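Local structure of ATP-dependent DNA helicase uvsW (Enterobacteria phage T4, 1RIF) at residues G158-I163 against A205-G210; L169-A174 against I188-G193; F226-N231 against C252-G257; L147-Y152 against R181-A186; F10-I15 against S244-L249. The protein is the N-terminal and ATP-binding part of a helicase that couples ATP hydrolysis to 3'-5' unwinding of duplex DNA and Holliday junction branch migration. The protein carries 1 engineered substitution. All coordinates share one frame; numbering follows the deposited sequence.

Interaction 1: residues G158-I163 against A205-G210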
# COMPACT_ATOMS: atom_id res chain seq x y z
N GLY A 158 -15.72 0.51 -3.22
CA GLY A 158 -14.71 0.23 -4.23
C GLY A 158 -14.29 -1.23 -4.36
O GLY A 158 -15.01 -2.15 -3.96
N LYS A 159 -13.12 -1.44 -4.95
CA LYS A 159 -12.58 -2.79 -5.12
C LYS A 159 -11.30 -2.92 -4.32
O LYS A 159 -10.75 -1.93 -3.82
CB LYS A 159 -12.29 -3.08 -6.58
CG LYS A 159 -13.52 -3.37 -7.41
CD LYS A 159 -13.12 -3.79 -8.80
CE LYS A 159 -14.31 -4.20 -9.64
NZ LYS A 159 -13.87 -4.56 -11.01
N ILE A 160 -10.83 -4.16 -4.19
CA ILE A 160 -9.60 -4.47 -3.46
C ILE A 160 -8.59 -5.11 -4.42
O ILE A 160 -8.92 -6.08 -5.12
CB ILE A 160 -9.86 -5.45 -2.28
CG1 ILE A 160 -10.97 -4.91 -1.37
CG2 ILE A 160 -8.59 -5.63 -1.47
CD1 ILE A 160 -12.26 -5.75 -1.40
N LEU A 161 -7.38 -4.55 -4.46
CA LEU A 161 -6.31 -5.06 -5.32
C LEU A 161 -5.29 -5.73 -4.41
O LEU A 161 -4.79 -5.11 -3.47
CB LEU A 161 -5.59 -3.93 -6.07
CG LEU A 161 -4.84 -4.19 -7.38
CD1 LEU A 161 -3.62 -3.29 -7.41
CD2 LEU A 161 -4.41 -5.63 -7.54
N ILE A 162 -4.98 -6.99 -4.70
CA ILE A 162 -4.01 -7.73 -3.92
C ILE A 162 -2.91 -8.15 -4.88
O ILE A 162 -3.18 -8.83 -5.87
CB ILE A 162 -4.66 -8.97 -3.27
CG1 ILE A 162 -5.89 -8.53 -2.48
CG2 ILE A 162 -3.66 -9.66 -2.33
CD1 ILE A 162 -6.66 -9.67 -1.90
N ILE A 163 -1.68 -7.74 -4.60
CA ILE A 163 -0.53 -8.06 -5.45
C ILE A 163 0.32 -9.15 -4.79
O ILE A 163 0.74 -9.01 -3.65
CB ILE A 163 0.35 -6.79 -5.70
CG1 ILE A 163 -0.52 -5.66 -6.28
CG2 ILE A 163 1.51 -7.10 -6.65
CD1 ILE A 163 0.22 -4.33 -6.53
N ALA A 205 -16.29 -8.47 -9.89
CA ALA A 205 -15.70 -9.00 -8.66
C ALA A 205 -14.99 -7.91 -7.88
O ALA A 205 -14.16 -7.18 -8.43
CB ALA A 205 -14.71 -10.12 -9.00
N PRO A 206 -15.32 -7.77 -6.58
CA PRO A 206 -14.71 -6.75 -5.71
C PRO A 206 -13.21 -6.98 -5.43
O PRO A 206 -12.47 -6.03 -5.19
CB PRO A 206 -15.55 -6.84 -4.44
CG PRO A 206 -15.98 -8.28 -4.42
CD PRO A 206 -16.38 -8.50 -5.87
N VAL A 207 -12.77 -8.24 -5.46
CA VAL A 207 -11.36 -8.54 -5.22
C VAL A 207 -10.63 -8.92 -6.51
O VAL A 207 -11.08 -9.80 -7.26
CB VAL A 207 -11.17 -9.71 -4.22
CG1 VAL A 207 -9.69 -9.91 -3.94
CG2 VAL A 207 -11.92 -9.43 -2.92
N VAL A 208 -9.50 -8.25 -6.74
CA VAL A 208 -8.66 -8.51 -7.91
C VAL A 208 -7.26 -8.93 -7.44
O VAL A 208 -6.63 -8.23 -6.65
CB VAL A 208 -8.54 -7.25 -8.81
CG1 VAL A 208 -7.68 -7.56 -10.02
CG2 VAL A 208 -9.94 -6.80 -9.26
N VAL A 209 -6.79 -10.07 -7.92
CA VAL A 209 -5.48 -10.57 -7.50
C VAL A 209 -4.52 -10.80 -8.67
O VAL A 209 -4.86 -11.45 -9.66
CB VAL A 209 -5.63 -11.90 -6.73
CG1 VAL A 209 -4.26 -12.38 -6.25
CG2 VAL A 209 -6.59 -11.71 -5.55
N GLY A 210 -3.32 -10.26 -8.53
CA GLY A 210 -2.32 -10.42 -9.57
C GLY A 210 -0.90 -10.19 -9.10
O GLY A 210 -0.63 -9.98 -7.92
O HOH W 1 -13.26 -7.32 -10.76
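Strands 159-163 and 207-210 run parallel, 4.8 Å apart at their closest approach, and four backbone hydrogen bonds join them. The first runs from Ile-160 N to Pro-206 O (2.7 Å), followed by Val-208 N to Ile-160 O and Ile-162 N to Val-208 O. Gly-210 N to Ile-162 O (3.0 Å) is the last. Ile-160, Ile-162, Val-207 and Val-209 share one face of the sheet. There Ile-162 carries its CG1 branch beside its own backbone N (chi1 -53°), and the extended arm sends CD1 back along the strand to Val-207 CG1 at 3.7 Å. Val-207 uses its other methyl, CG2, to meet Ile-160 CD1 at 4.0 Å, and so sits between two isoleucine tips. Helices 141-155 and 167-180 cover this face. On the other face Leu-161 bends CD2 over to Val-208 O, 3.5 Å away. At the N-terminal end the extended chain of Lys-159 passes alongside Pro-206, its CE 3.2 Å from Ala-205 O. Its NZ is hydrogen-bonded to Asn-203 O and to a water (2.8 Å) that lies between it and Ala-205 O, rather close to the latter. The chemistry thus divides: branched aliphatic chains and paired amides exclude water from the middle of this RecA-like sheet, whereas a lysine ammonium and a water gather near the carbonyls where the strands begin.

Interaction 2: residues L169-A174 against I188-G193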
# COMPACT_ATOMS: atom_id res chain seq x y z
N LEU A 169 0.85 -18.04 -6.70
CA LEU A 169 0.36 -17.46 -5.45
C LEU A 169 -0.94 -16.69 -5.64
O LEU A 169 -1.67 -16.43 -4.69
CB LEU A 169 1.44 -16.56 -4.84
CG LEU A 169 2.62 -17.37 -4.33
CD1 LEU A 169 3.76 -16.46 -3.97
CD2 LEU A 169 2.18 -18.19 -3.13
N THR A 170 -1.20 -16.32 -6.89
CA THR A 170 -2.42 -15.62 -7.25
C THR A 170 -3.56 -16.61 -7.01
O THR A 170 -4.57 -16.28 -6.37
CB THR A 170 -2.35 -15.21 -8.74
OG1 THR A 170 -1.61 -13.98 -8.84
CG2 THR A 170 -3.73 -15.05 -9.34
N THR A 171 -3.38 -17.83 -7.50
CA THR A 171 -4.36 -18.89 -7.34
C THR A 171 -4.49 -19.32 -5.89
O THR A 171 -5.59 -19.57 -5.40
CB THR A 171 -3.97 -20.13 -8.16
OG1 THR A 171 -4.04 -19.82 -9.56
CG2 THR A 171 -4.88 -21.29 -7.85
N GLN A 172 -3.36 -19.40 -5.20
CA GLN A 172 -3.32 -19.79 -3.80
C GLN A 172 -4.07 -18.79 -2.91
O GLN A 172 -4.81 -19.18 -2.01
CB GLN A 172 -1.87 -19.92 -3.33
CG GLN A 172 -1.73 -20.44 -1.91
CD GLN A 172 -0.28 -20.46 -1.42
OE1 GLN A 172 0.59 -21.09 -2.02
NE2 GLN A 172 -0.03 -19.79 -0.30
N MET A 173 -3.87 -17.51 -3.17
CA MET A 173 -4.52 -16.46 -2.39
C MET A 173 -6.03 -16.54 -2.53
O MET A 173 -6.77 -16.41 -1.55
CB MET A 173 -4.03 -15.08 -2.83
CG MET A 173 -4.55 -13.91 -1.98
SD MET A 173 -3.83 -13.80 -0.32
CE MET A 173 -2.38 -12.81 -0.67
N ALA A 174 -6.49 -16.72 -3.77
CA ALA A 174 -7.91 -16.81 -4.07
C ALA A 174 -8.50 -18.04 -3.39
O ALA A 174 -9.58 -17.98 -2.81
CB ALA A 174 -8.12 -16.89 -5.58
N ILE A 188 -13.80 -13.10 -6.58
CA ILE A 188 -12.37 -12.88 -6.76
C ILE A 188 -11.89 -13.13 -8.19
O ILE A 188 -11.94 -14.26 -8.69
CB ILE A 188 -11.58 -13.78 -5.79
CG1 ILE A 188 -12.06 -13.52 -4.35
CG2 ILE A 188 -10.09 -13.54 -5.94
CD1 ILE A 188 -11.57 -14.53 -3.34
N LYS A 189 -11.45 -12.06 -8.84
CA LYS A 189 -10.95 -12.14 -10.21
C LYS A 189 -9.43 -12.23 -10.22
O LYS A 189 -8.75 -11.37 -9.66
CB LYS A 189 -11.37 -10.90 -11.01
CG LYS A 189 -10.84 -10.88 -12.43
CD LYS A 189 -11.04 -9.53 -13.09
CE LYS A 189 -10.51 -9.57 -14.52
NZ LYS A 189 -10.27 -8.20 -15.10
N LYS A 190 -8.89 -13.28 -10.83
CA LYS A 190 -7.44 -13.40 -10.91
C LYS A 190 -7.02 -12.88 -12.28
O LYS A 190 -7.57 -13.29 -13.29
CB LYS A 190 -7.02 -14.87 -10.74
CG LYS A 190 -7.44 -15.48 -9.41
CD LYS A 190 -6.83 -16.85 -9.19
CE LYS A 190 -7.31 -17.86 -10.23
NZ LYS A 190 -8.78 -18.10 -10.16
N ILE A 191 -6.08 -11.94 -12.32
CA ILE A 191 -5.63 -11.42 -13.60
C ILE A 191 -4.23 -11.92 -13.93
O ILE A 191 -3.50 -12.36 -13.04
CB ILE A 191 -5.63 -9.87 -13.63
CG1 ILE A 191 -4.67 -9.32 -12.56
CG2 ILE A 191 -7.02 -9.35 -13.39
CD1 ILE A 191 -4.50 -7.82 -12.61
N GLY A 192 -3.87 -11.86 -15.21
CA GLY A 192 -2.56 -12.32 -15.62
C GLY A 192 -2.50 -13.76 -16.09
O GLY A 192 -3.45 -14.27 -16.69
N GLY A 193 -1.37 -14.42 -15.82
CA GLY A 193 -1.17 -15.80 -16.23
C GLY A 193 -2.18 -16.80 -15.69
O GLY A 193 -3.01 -17.31 -16.45
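Ala-174 and Thr-170 of helix 167-180 meet Ile-188 and Lys-190 of edge strand 188-190, the two elements running antiparallel with their short axes 9.2 Å apart. Carbon-to-carbon contacts make up most of the interface. Ala-174 points its CB at the strand and touches both Ile-188 CG2 (3.9 Å) and Lys-190 CD (3.8 Å), filling the notch between these two side chains. Thr-170, one turn earlier, turns its methyl and not its hydroxyl to the strand. CG2 lies opposite the backbone N (OG1 chi1 -83°) and meets Lys-190 CB at 3.6 Å, with CG and CD of the same lysine almost as near. Lys-190 leaves the strand extended through CD, then bends at chi3 (-63°) and again at chi4, so that its methylenes wrap past the helix surface, CD packing on Thr-171 CA at 3.7 Å.

Polar groups come close without bonding: Lys-190 CE passes Thr-171 OG1 at 3.9 Å, and no hydrogen bond crosses between the segments. The strand's amide pairing is made instead with strand 207-210, through Lys-189 and Ile-191. Val-207 and Val-209 of that strand also pack against Ile-188. A helix packed along a parallel sheet, antiparallel to its strands, with small and aliphatic side chains between them, is characteristic of the alpha/beta RecA-like domain of superfamily 2 helicases.

Interaction 3: residues F226-N231 against C252-G257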
# COMPACT_ATOMS: atom_id res chain seq x y z
N PHE A 226 -9.90 1.08 -7.20
CA PHE A 226 -9.52 0.45 -5.94
C PHE A 226 -9.54 1.33 -4.70
O PHE A 226 -9.03 2.45 -4.71
CB PHE A 226 -8.15 -0.21 -6.10
CG PHE A 226 -8.12 -1.27 -7.15
CD1 PHE A 226 -7.59 -1.00 -8.41
CD2 PHE A 226 -8.70 -2.51 -6.92
CE1 PHE A 226 -7.64 -1.96 -9.42
CE2 PHE A 226 -8.75 -3.48 -7.92
CZ PHE A 226 -8.22 -3.21 -9.18
N GLY A 227 -10.16 0.81 -3.64
CA GLY A 227 -10.24 1.53 -2.39
C GLY A 227 -9.20 0.99 -1.41
O GLY A 227 -8.80 1.67 -0.46
N MET A 228 -8.79 -0.25 -1.64
CA MET A 228 -7.79 -0.90 -0.80
C MET A 228 -6.85 -1.70 -1.68
O MET A 228 -7.27 -2.29 -2.67
CB MET A 228 -8.47 -1.83 0.21
CG MET A 228 -7.49 -2.59 1.09
SD MET A 228 -8.29 -3.76 2.23
CE MET A 228 -8.83 -2.63 3.53
N MET A 229 -5.57 -1.72 -1.32
CA MET A 229 -4.55 -2.45 -2.06
C MET A 229 -3.56 -3.05 -1.07
O MET A 229 -3.18 -2.42 -0.08
CB MET A 229 -3.82 -1.51 -3.04
CG MET A 229 -2.68 -2.13 -3.85
SD MET A 229 -1.07 -2.24 -2.98
CE MET A 229 -0.56 -0.54 -2.96
N MET A 230 -3.17 -4.29 -1.34
CA MET A 230 -2.22 -5.02 -0.51
C MET A 230 -1.16 -5.68 -1.38
O MET A 230 -1.45 -6.17 -2.48
CB MET A 230 -2.93 -6.12 0.28
CG MET A 230 -3.98 -5.68 1.27
SD MET A 230 -4.98 -7.10 1.73
CE MET A 230 -6.60 -6.55 1.27
N ASN A 231 0.07 -5.71 -0.87
CA ASN A 231 1.17 -6.36 -1.57
C ASN A 231 1.91 -7.25 -0.57
O ASN A 231 2.61 -6.76 0.32
CB ASN A 231 2.12 -5.31 -2.17
CG ASN A 231 3.32 -5.95 -2.88
OD1 ASN A 231 3.26 -7.09 -3.35
ND2 ASN A 231 4.41 -5.19 -2.98
N CYS A 252 -7.27 5.01 -3.47
CA CYS A 252 -6.85 3.93 -2.57
C CYS A 252 -6.56 4.36 -1.14
O CYS A 252 -5.41 4.51 -0.73
CB CYS A 252 -5.63 3.22 -3.15
SG CYS A 252 -5.55 1.48 -2.70
N MET A 253 -7.64 4.51 -0.38
CA MET A 253 -7.60 4.92 1.01
C MET A 253 -6.80 3.95 1.88
O MET A 253 -6.08 4.38 2.79
CB MET A 253 -9.05 5.03 1.50
CG MET A 253 -9.25 5.81 2.78
SD MET A 253 -10.91 5.50 3.44
CE MET A 253 -11.88 5.26 1.89
N PHE A 254 -6.93 2.66 1.61
CA PHE A 254 -6.19 1.66 2.38
C PHE A 254 -5.09 1.05 1.53
O PHE A 254 -5.32 0.68 0.38
CB PHE A 254 -7.10 0.53 2.88
CG PHE A 254 -8.18 0.97 3.83
CD1 PHE A 254 -9.42 1.41 3.36
CD2 PHE A 254 -7.95 0.95 5.21
CE1 PHE A 254 -10.41 1.82 4.24
CE2 PHE A 254 -8.93 1.37 6.10
CZ PHE A 254 -10.17 1.80 5.61
N LYS A 255 -3.90 0.95 2.10
CA LYS A 255 -2.77 0.36 1.40
C LYS A 255 -1.92 -0.34 2.42
O LYS A 255 -1.57 0.24 3.44
CB LYS A 255 -1.97 1.43 0.65
CG LYS A 255 -2.66 1.91 -0.62
CD LYS A 255 -1.72 2.62 -1.57
CE LYS A 255 -1.33 3.99 -1.06
NZ LYS A 255 -0.40 4.65 -2.00
N PHE A 256 -1.60 -1.60 2.14
CA PHE A 256 -0.79 -2.40 3.05
C PHE A 256 0.31 -3.20 2.37
O PHE A 256 0.11 -3.79 1.31
CB PHE A 256 -1.67 -3.37 3.84
CG PHE A 256 -2.80 -2.70 4.58
CD1 PHE A 256 -4.12 -2.90 4.18
CD2 PHE A 256 -2.55 -1.84 5.64
CE1 PHE A 256 -5.17 -2.25 4.84
CE2 PHE A 256 -3.58 -1.19 6.29
CZ PHE A 256 -4.89 -1.39 5.89
N GLY A 257 1.48 -3.19 2.99
CA GLY A 257 2.60 -3.96 2.49
C GLY A 257 2.86 -4.96 3.60
O GLY A 257 2.81 -4.60 4.77
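Met-228 reaches across to Phe-254 because its CG stands opposite the backbone N (chi1 178°) and the chain then bends at chi3 (-79°), bringing CE against Phe-254 CB and CG. Met-228 CG meets Phe-254 CB at 3.6 Å, while CE lies 3.7 Å from Phe-254 CG and also reaches the edge of the Phe-256 ring, near its plane, at CE1 (3.9 Å). Met-230 lies beside Phe-256, pointing the same way. These two strands flank helix 239-245 in sequence, forming a beta-alpha-beta unit at the middle of the parallel sheet, and strand 226-232 leads into the predicted DEAH box. On the reverse face Met-229, bent twice, places CE on Lys-255 CD (3.6 Å), and its CB abuts Cys-252 SG (3.5 Å). Backbone pairing starts with Phe-254 N to Gly-227 O (3.0 Å). Met-229 N to Phe-254 O, Phe-256 N to Met-229 O (2.8 Å) and Asn-231 N to Phe-256 O continue the register.

Interaction 4: residues L147-Y152 against R181-A186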
# COMPACT_ATOMS: atom_id res chain seq x y z
N LEU A 147 -8.97 -10.75 6.23
CA LEU A 147 -9.74 -9.96 7.19
C LEU A 147 -9.78 -8.49 6.78
O LEU A 147 -10.82 -7.83 6.88
CB LEU A 147 -9.15 -10.12 8.59
CG LEU A 147 -9.43 -11.51 9.17
CD1 LEU A 147 -8.78 -11.68 10.53
CD2 LEU A 147 -10.93 -11.68 9.27
N LEU A 148 -8.65 -7.98 6.31
CA LEU A 148 -8.55 -6.60 5.85
C LEU A 148 -9.48 -6.37 4.65
O LEU A 148 -10.19 -5.36 4.61
CB LEU A 148 -7.10 -6.29 5.46
CG LEU A 148 -6.14 -6.05 6.63
CD1 LEU A 148 -4.72 -6.14 6.11
CD2 LEU A 148 -6.42 -4.70 7.26
N ALA A 149 -9.49 -7.30 3.70
CA ALA A 149 -10.37 -7.18 2.52
C ALA A 149 -11.86 -7.32 2.90
O ALA A 149 -12.70 -6.59 2.39
CB ALA A 149 -9.98 -8.22 1.47
N ARG A 150 -12.16 -8.26 3.80
CA ARG A 150 -13.53 -8.48 4.30
C ARG A 150 -14.07 -7.18 4.91
O ARG A 150 -15.18 -6.74 4.61
CB ARG A 150 -13.53 -9.52 5.42
CG ARG A 150 -14.71 -10.48 5.47
CD ARG A 150 -16.07 -9.86 5.22
NE ARG A 150 -16.78 -10.71 4.27
CZ ARG A 150 -18.09 -10.94 4.27
NH1 ARG A 150 -18.88 -10.38 5.16
NH2 ARG A 150 -18.60 -11.76 3.36
N TYR A 151 -13.27 -6.58 5.80
CA TYR A 151 -13.66 -5.35 6.45
C TYR A 151 -13.99 -4.29 5.42
O TYR A 151 -15.04 -3.66 5.49
CB TYR A 151 -12.53 -4.82 7.33
CG TYR A 151 -12.87 -3.50 7.98
CD1 TYR A 151 -13.52 -3.46 9.21
CD2 TYR A 151 -12.61 -2.30 7.32
CE1 TYR A 151 -13.92 -2.25 9.76
CE2 TYR A 151 -13.01 -1.08 7.87
CZ TYR A 151 -13.66 -1.06 9.09
OH TYR A 151 -14.06 0.13 9.64
N TYR A 152 -13.09 -4.07 4.47
CA TYR A 152 -13.31 -3.08 3.43
C TYR A 152 -14.57 -3.39 2.61
O TYR A 152 -15.40 -2.51 2.35
CB TYR A 152 -12.11 -3.02 2.48
CG TYR A 152 -12.27 -1.95 1.43
CD1 TYR A 152 -11.91 -0.63 1.69
CD2 TYR A 152 -12.90 -2.24 0.22
CE1 TYR A 152 -12.18 0.38 0.78
CE2 TYR A 152 -13.17 -1.24 -0.70
CZ TYR A 152 -12.81 0.07 -0.42
OH TYR A 152 -13.14 1.06 -1.32
N ARG A 181 -13.82 -18.93 3.97
CA ARG A 181 -15.24 -18.72 3.76
C ARG A 181 -15.64 -17.27 3.96
O ARG A 181 -16.80 -16.97 4.24
CB ARG A 181 -16.08 -19.63 4.64
CG ARG A 181 -15.82 -21.10 4.39
CD ARG A 181 -16.87 -21.97 5.04
NE ARG A 181 -16.40 -23.34 5.16
CZ ARG A 181 -17.16 -24.35 5.58
NH1 ARG A 181 -18.42 -24.12 5.91
NH2 ARG A 181 -16.65 -25.57 5.68
N LEU A 182 -14.67 -16.37 3.82
CA LEU A 182 -14.92 -14.94 3.94
C LEU A 182 -15.30 -14.40 2.55
O LEU A 182 -15.88 -13.32 2.43
CB LEU A 182 -13.68 -14.22 4.49
CG LEU A 182 -13.28 -14.58 5.92
CD1 LEU A 182 -11.93 -13.98 6.25
CD2 LEU A 182 -14.35 -14.10 6.89
N PHE A 183 -14.96 -15.18 1.52
CA PHE A 183 -15.25 -14.82 0.13
C PHE A 183 -15.61 -16.06 -0.67
O PHE A 183 -15.31 -17.18 -0.27
CB PHE A 183 -14.02 -14.17 -0.54
CG PHE A 183 -13.59 -12.87 0.07
CD1 PHE A 183 -12.80 -12.85 1.22
CD2 PHE A 183 -13.98 -11.66 -0.50
CE1 PHE A 183 -12.42 -11.64 1.80
CE2 PHE A 183 -13.60 -10.44 0.07
CZ PHE A 183 -12.82 -10.44 1.23
N SER A 184 -16.25 -15.84 -1.82
CA SER A 184 -16.60 -16.92 -2.74
C SER A 184 -15.78 -16.63 -4.01
O SER A 184 -15.33 -15.50 -4.21
CB SER A 184 -18.09 -16.88 -3.07
OG SER A 184 -18.43 -15.72 -3.80
N HIS A 185 -15.58 -17.64 -4.87
CA HIS A 185 -14.79 -17.42 -6.08
C HIS A 185 -15.35 -16.38 -7.05
O HIS A 185 -14.58 -15.64 -7.68
CB HIS A 185 -14.54 -18.73 -6.82
CG HIS A 185 -13.32 -19.45 -6.34
ND1 HIS A 185 -13.37 -20.61 -5.60
CD2 HIS A 185 -12.01 -19.12 -6.43
CE1 HIS A 185 -12.15 -20.97 -5.26
NE2 HIS A 185 -11.30 -20.08 -5.75
N ALA A 186 -16.67 -16.32 -7.17
CA ALA A 186 -17.30 -15.36 -8.07
C ALA A 186 -16.93 -13.93 -7.65
O ALA A 186 -17.05 -12.99 -8.44
CB ALA A 186 -18.81 -15.54 -8.05
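The carbonyl oxygen Leu-182 O receives two N-H groups from one arginine: Arg-150 NH2 at 3.3 Å and, in a weak bond, Arg-150 NE at the same length. The fork is bent, with an angle of 143° at the NH2 hydrogen, and the oxygen lies near the guanidinium edge but 18° out of its plane. Bends at chi2 and chi3 turn the arginine back to this loop, while NH1 makes a salt bridge to Glu-154, its strongest polar partner. Arg-150 CG packs on Leu-182 CD2 (3.9 Å), and the leucine's other branch, CD1, meets Leu-147 CD2 (3.9 Å). Phe-183 turns its ring edge to Arg-150 N, which lies near the ring plane, 3.4 Å from CZ. The same Phe-183 CZ touches Ala-149 CB at 3.6 Å. The loop after helix 167-180 is thereby fastened to the flank of helix 141-155, with Phe-177 of helix 167-180 against the Phe-183 ring and Val-207 of strand 207-210 also touching it.

Interaction 5: residues F10-I15 against S244-L249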
# COMPACT_ATOMS: atom_id res chain seq x y z
N PHE A 10 -5.57 9.93 -2.52
CA PHE A 10 -4.88 9.00 -1.64
C PHE A 10 -3.52 8.47 -2.07
O PHE A 10 -2.99 7.55 -1.45
CB PHE A 10 -5.80 7.84 -1.28
CG PHE A 10 -6.93 8.24 -0.39
CD1 PHE A 10 -8.19 8.49 -0.91
CD2 PHE A 10 -6.71 8.44 0.97
CE1 PHE A 10 -9.22 8.94 -0.09
CE2 PHE A 10 -7.74 8.90 1.80
CZ PHE A 10 -8.99 9.15 1.27
N SER A 11 -2.95 9.04 -3.13
CA SER A 11 -1.63 8.61 -3.56
C SER A 11 -0.58 9.61 -3.08
O SER A 11 0.52 9.21 -2.67
CB SER A 11 -1.58 8.47 -5.09
OG SER A 11 -1.62 9.72 -5.75
N HIS A 12 -0.93 10.90 -3.08
CA HIS A 12 -0.01 11.96 -2.67
C HIS A 12 -0.66 13.10 -1.91
O HIS A 12 -1.88 13.22 -1.86
CB HIS A 12 0.67 12.61 -3.89
CG HIS A 12 1.49 11.67 -4.71
ND1 HIS A 12 0.94 10.75 -5.58
CD2 HIS A 12 2.83 11.52 -4.81
CE1 HIS A 12 1.91 10.07 -6.18
NE2 HIS A 12 3.06 10.52 -5.73
N VAL A 13 0.18 13.95 -1.33
CA VAL A 13 -0.29 15.15 -0.64
C VAL A 13 0.43 16.27 -1.38
O VAL A 13 1.47 16.02 -2.01
CB VAL A 13 0.12 15.19 0.85
CG1 VAL A 13 -0.72 14.19 1.64
CG2 VAL A 13 1.60 14.89 1.01
N ARG A 14 -0.10 17.48 -1.35
CA ARG A 14 0.53 18.60 -2.03
C ARG A 14 1.15 19.53 -1.02
O ARG A 14 0.52 19.85 -0.01
CB ARG A 14 -0.48 19.37 -2.88
CG ARG A 14 0.18 20.47 -3.70
CD ARG A 14 -0.82 21.30 -4.48
NE ARG A 14 -1.48 22.30 -3.65
CZ ARG A 14 -2.73 22.20 -3.20
NH1 ARG A 14 -3.46 21.14 -3.50
NH2 ARG A 14 -3.25 23.18 -2.47
N ILE A 15 2.36 19.98 -1.29
CA ILE A 15 3.04 20.89 -0.37
C ILE A 15 3.15 22.32 -0.91
O ILE A 15 3.56 22.54 -2.05
CB ILE A 15 4.45 20.38 -0.04
CG1 ILE A 15 4.38 18.92 0.42
CG2 ILE A 15 5.06 21.27 1.05
CD1 ILE A 15 5.72 18.31 0.77
N SER A 244 5.50 3.39 -10.88
CA SER A 244 4.70 3.16 -12.08
C SER A 244 3.18 3.17 -11.85
O SER A 244 2.43 3.62 -12.71
CB SER A 244 5.11 1.84 -12.73
OG SER A 244 4.49 1.67 -13.98
N ILE A 245 2.72 2.69 -10.69
CA ILE A 245 1.28 2.64 -10.41
C ILE A 245 0.79 3.49 -9.25
O ILE A 245 -0.42 3.61 -9.04
CB ILE A 245 0.79 1.19 -10.09
CG1 ILE A 245 1.37 0.74 -8.75
CG2 ILE A 245 1.21 0.23 -11.20
CD1 ILE A 245 0.69 -0.50 -8.16
N ILE A 246 1.70 4.08 -8.48
CA ILE A 246 1.32 4.87 -7.32
C ILE A 246 0.33 6.02 -7.58
O ILE A 246 -0.63 6.19 -6.83
CB ILE A 246 2.58 5.42 -6.59
CG1 ILE A 246 2.18 6.02 -5.24
CG2 ILE A 246 3.30 6.43 -7.48
CD1 ILE A 246 3.36 6.34 -4.33
N SER A 247 0.54 6.78 -8.65
CA SER A 247 -0.35 7.89 -8.98
C SER A 247 -1.72 7.39 -9.42
O SER A 247 -2.72 8.09 -9.24
CB SER A 247 0.26 8.75 -10.09
OG SER A 247 1.46 9.36 -9.65
N GLY A 248 -1.77 6.20 -10.00
CA GLY A 248 -3.03 5.64 -10.45
C GLY A 248 -4.00 5.29 -9.33
O GLY A 248 -5.21 5.30 -9.52
N LEU A 249 -3.46 4.97 -8.15
CA LEU A 249 -4.29 4.62 -7.00
C LEU A 249 -4.67 5.89 -6.25
O LEU A 249 -4.31 6.08 -5.09
CB LEU A 249 -3.50 3.69 -6.07
CG LEU A 249 -3.14 2.31 -6.61
CD1 LEU A 249 -2.03 1.70 -5.77
CD2 LEU A 249 -4.38 1.42 -6.62
O HOH W 2 -2.90 10.88 -8.55
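Ser-11 and His-12, at the start of strand 12-16 in the N-terminal domain's small mixed sheet, meet residues 246-249, in the C-terminal region of helix 239-245 of the RecA-like ATPase domain, so this is a domain interface. The tight part centres on Ser-11, whose CB points toward these residues and lies 3.0 Å from Ile-246 O and 3.6 Å from Leu-249 O. These are carbon-to-oxygen contacts; no direct hydrogen bond links the two segments. A backbone bond between Phe-10 and Asn-250 lies just beside them, and Met-275 of helix 269-276 packs on Ile-246 and Leu-249 on the ATPase side.

The looser part faces the exposed Ser-247. His-12 keeps CG beside its backbone N (chi1 -61°), which swings the imidazole toward residues 246 and 247. CE1 approaches Ser-247 OG at 3.6 Å and Ile-246 CG2 at 4.1 Å, the isoleucine side chain crossing the histidine at about a right angle. The ring is held from its own side: ND1 donates to Ser-11 OG (2.8 Å), which lies near the imidazole plane. Asp-9 OD1 is hydrogen-bonded to both Ser-11 OG and His-12 N, holding the serine and the histidine backbone together. Water bridges the looser side, one molecule donating both to Ser-11 OG at a long 3.3 Å and to Ser-247 O at 2.9 Å.

In the fold
Interactions 1 and 3 are the sheet core: they share the pairing of strands 159-163 and 226-232, and Met-230 bonds through its backbone to Leu-161 and Ile-163. Interaction 2 carries the same sheet to its edge strand, where Lys-189 pairs with Val-207 and Val-209, but its helix-on-sheet contact has no hydrogen bonds. Interaction 4 lies on the helical layer; its Phe-183 touches Val-207, and Tyr-152 of the same helix segment packs on Ile-160, Met-228 and Phe-254, so helix 141-155 touches interactions 1 and 3. Interaction 5, only partly buried and water-bridged, links two domains; Phe-10 against Met-253 connects it to interaction 3, while interaction 4 lies across the chain's centre, about 26 Å away between centres.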